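Local coordinates for Thiol:disulfide interchange protein, thioredoxin family protein (Chlorobaculum tepidum, PDB 3OR5), which probably acts as a thioredoxin-like thiol:disulfide oxidoreductase, with a likely role in the biogenesis of c-type cytochromes, at residues 61-66 and 141-146. Sequence-based numbering, arbitrary orientation.
Sequences KTWASR and DFDRIV
Two donors converge on OD1 of Asp143: the indole N-H of Trp63, with NE1 2.9 Å from OD1, and a water that bridges this oxygen and OG1 of Thr62, 2.7 Å from each, donating to the carboxylate. The indole bond is fairly straight (157° at the hydrogen). OD1 lies close to the plane of the ring, yet the N-H reaches OD1 from above the carboxylate plane, the two planes being turned 48° apart. Asp143 reaches the N-H edge of the indole because its chi1 of -158° sets CG roughly opposite the backbone N.

In this thioredoxin fold, helices 47-63 and 139-150 pack on one face of the central mixed sheet, and here residues late in the first meet the second. Val146, one turn further along from Asp143, lays CG1 over one face of the Trp63 indole, a CH-pi contact in which CG1 stands 3.6 Å from the centroid of the five-membered ring and almost straight above it. The opposite face carries CG2 of Thr62 near its rim. Beyond Trp63 the chain reverses through a type I turn closed by the hydrogen bond from Arg66 N to Trp63 O, and the Arg66 guanidinium stands with one face over CZ3 of the indole. Phe68 of strand 68-74 touches both Trp63 and Val146, while Val59 also packs on Val146.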
loop_
_atom_site.group_PDB
_atom_site.type_symbol
_atom_site.label_atom_id
_atom_site.label_comp_id
_atom_site.label_asym_id
_atom_site.label_seq_id
_atom_site.Cartn_x
_atom_site.Cartn_y
_atom_site.Cartn_z
ATOM N N LYS A 61 1.894 -12.964 2.658
ATOM C CA LYS A 61 1.972 -14.228 3.467
ATOM C C LYS A 61 3.416 -14.558 3.800
ATOM O O LYS A 61 3.681 -14.976 4.949
ATOM C CB LYS A 61 1.370 -15.344 2.650
ATOM C CG LYS A 61 -0.188 -15.198 2.496
ATOM C CD LYS A 61 -0.800 -16.321 1.677
ATOM C CE LYS A 61 -2.265 -16.032 1.774
ATOM N NZ LYS A 61 -3.069 -16.855 0.791
ATOM N N THR A 62 4.343 -14.326 2.891
ATOM C CA THR A 62 5.761 -14.574 3.158
ATOM C C THR A 62 6.309 -13.712 4.292
ATOM O O THR A 62 7.138 -14.184 5.112
ATOM C CB THR A 62 6.563 -14.359 1.882
ATOM O OG1 THR A 62 6.095 -15.267 0.872
ATOM C CG2 THR A 62 8.093 -14.518 2.145
ATOM N N TRP A 63 5.888 -12.442 4.361
ATOM C CA TRP A 63 6.541 -11.460 5.205
ATOM C C TRP A 63 5.723 -10.906 6.376
ATOM O O TRP A 63 6.205 -10.022 7.086
ATOM C CB TRP A 63 7.066 -10.268 4.316
ATOM C CG TRP A 63 8.076 -10.665 3.284
ATOM C CD1 TRP A 63 7.855 -10.929 1.974
ATOM C CD2 TRP A 63 9.481 -10.839 3.494
ATOM N NE1 TRP A 63 9.059 -11.230 1.299
ATOM C CE2 TRP A 63 10.050 -11.205 2.244
ATOM C CE3 TRP A 63 10.323 -10.682 4.618
ATOM C CZ2 TRP A 63 11.424 -11.448 2.079
ATOM C CZ3 TRP A 63 11.727 -10.885 4.441
ATOM C CH2 TRP A 63 12.231 -11.306 3.174
ATOM N N ALA A 64 4.501 -11.378 6.605
ATOM C CA ALA A 64 3.594 -10.760 7.562
ATOM C C ALA A 64 4.146 -10.662 8.994
ATOM O O ALA A 64 3.768 -9.759 9.714
ATOM C CB ALA A 64 2.279 -11.554 7.588
ATOM N N SER A 65 4.950 -11.674 9.342
ATOM C CA SER A 65 5.528 -11.692 10.685
ATOM C C SER A 65 7.000 -11.374 10.633
ATOM O O SER A 65 7.766 -11.695 11.595
ATOM C CB SER A 65 5.302 -13.067 11.379
ATOM O OG SER A 65 3.893 -13.297 11.422
ATOM N N ARG A 66 7.462 -10.698 9.569
ATOM C CA ARG A 66 8.865 -10.363 9.409
ATOM C C ARG A 66 9.030 -8.863 9.189
ATOM O O ARG A 66 10.066 -8.405 8.597
ATOM C CB ARG A 66 9.448 -11.172 8.228
ATOM C CG ARG A 66 9.484 -12.700 8.605
ATOM C CD ARG A 66 10.024 -13.534 7.475
ATOM N NE ARG A 66 11.449 -13.252 7.267
ATOM C CZ ARG A 66 12.110 -13.817 6.261
ATOM N NH1 ARG A 66 11.541 -14.744 5.472
ATOM N NH2 ARG A 66 13.429 -13.547 6.118
ATOM N N ASP A 141 9.633 -9.425 -7.908
ATOM C CA ASP A 141 10.071 -7.999 -7.731
ATOM C C ASP A 141 9.565 -7.484 -6.380
ATOM O O ASP A 141 10.343 -6.891 -5.613
ATOM C CB ASP A 141 9.476 -7.017 -8.781
ATOM C CG ASP A 141 10.012 -7.257 -10.195
ATOM O OD1 ASP A 141 11.195 -7.727 -10.286
ATOM O OD2 ASP A 141 9.232 -6.982 -11.175
ATOM N N PHE A 142 8.305 -7.784 -6.043
ATOM C CA PHE A 142 7.841 -7.282 -4.729
ATOM C C PHE A 142 8.638 -7.956 -3.625
ATOM O O PHE A 142 8.944 -7.370 -2.616
ATOM C CB PHE A 142 6.346 -7.611 -4.508
ATOM C CG PHE A 142 5.428 -6.643 -5.114
ATOM C CD1 PHE A 142 5.370 -5.289 -4.704
ATOM C CD2 PHE A 142 4.548 -7.073 -6.111
ATOM C CE1 PHE A 142 4.429 -4.400 -5.293
ATOM C CE2 PHE A 142 3.625 -6.180 -6.698
ATOM C CZ PHE A 142 3.579 -4.829 -6.299
ATOM N N ASP A 143 8.895 -9.241 -3.734
ATOM C CA ASP A 143 9.702 -9.871 -2.711
ATOM C C ASP A 143 11.085 -9.258 -2.445
ATOM O O ASP A 143 11.520 -9.033 -1.331
ATOM C CB ASP A 143 9.744 -11.317 -3.146
ATOM C CG ASP A 143 10.039 -12.171 -2.067
ATOM O OD1 ASP A 143 9.061 -12.453 -1.311
ATOM O OD2 ASP A 143 11.252 -12.471 -1.984
ATOM N N ARG A 144 11.773 -8.918 -3.520
ATOM C CA ARG A 144 13.069 -8.249 -3.434
ATOM C C ARG A 144 12.935 -6.818 -2.897
ATOM O O ARG A 144 13.739 -6.363 -2.177
ATOM C CB ARG A 144 13.739 -8.197 -4.814
ATOM C CG ARG A 144 14.172 -9.503 -5.419
ATOM C CD ARG A 144 15.207 -9.322 -6.565
ATOM N NE ARG A 144 16.326 -8.428 -6.222
ATOM C CZ ARG A 144 16.904 -7.570 -7.070
ATOM N NH1 ARG A 144 16.490 -7.483 -8.358
ATOM N NH2 ARG A 144 17.898 -6.797 -6.649
ATOM N N ILE A 145 11.872 -6.147 -3.285
ATOM C CA ILE A 145 11.629 -4.772 -2.758
ATOM C C ILE A 145 11.434 -4.842 -1.258
ATOM O O ILE A 145 11.987 -4.063 -0.493
ATOM C CB ILE A 145 10.418 -4.105 -3.446
ATOM C CG1 ILE A 145 10.723 -3.778 -4.925
ATOM C CG2 ILE A 145 9.928 -2.809 -2.698
ATOM C CD1 ILE A 145 9.464 -3.627 -5.731
ATOM N N VAL A 146 10.659 -5.826 -0.808
ATOM C CA VAL A 146 10.449 -5.937 0.646
ATOM C C VAL A 146 11.783 -6.202 1.353
ATOM O O VAL A 146 12.027 -5.566 2.373
ATOM C CB VAL A 146 9.409 -7.043 0.920
ATOM C CG1 VAL A 146 9.450 -7.399 2.454
ATOM C CG2 VAL A 146 8.077 -6.572 0.471
HETATM O O HOH W 1 6.861 -13.970 -1.327
#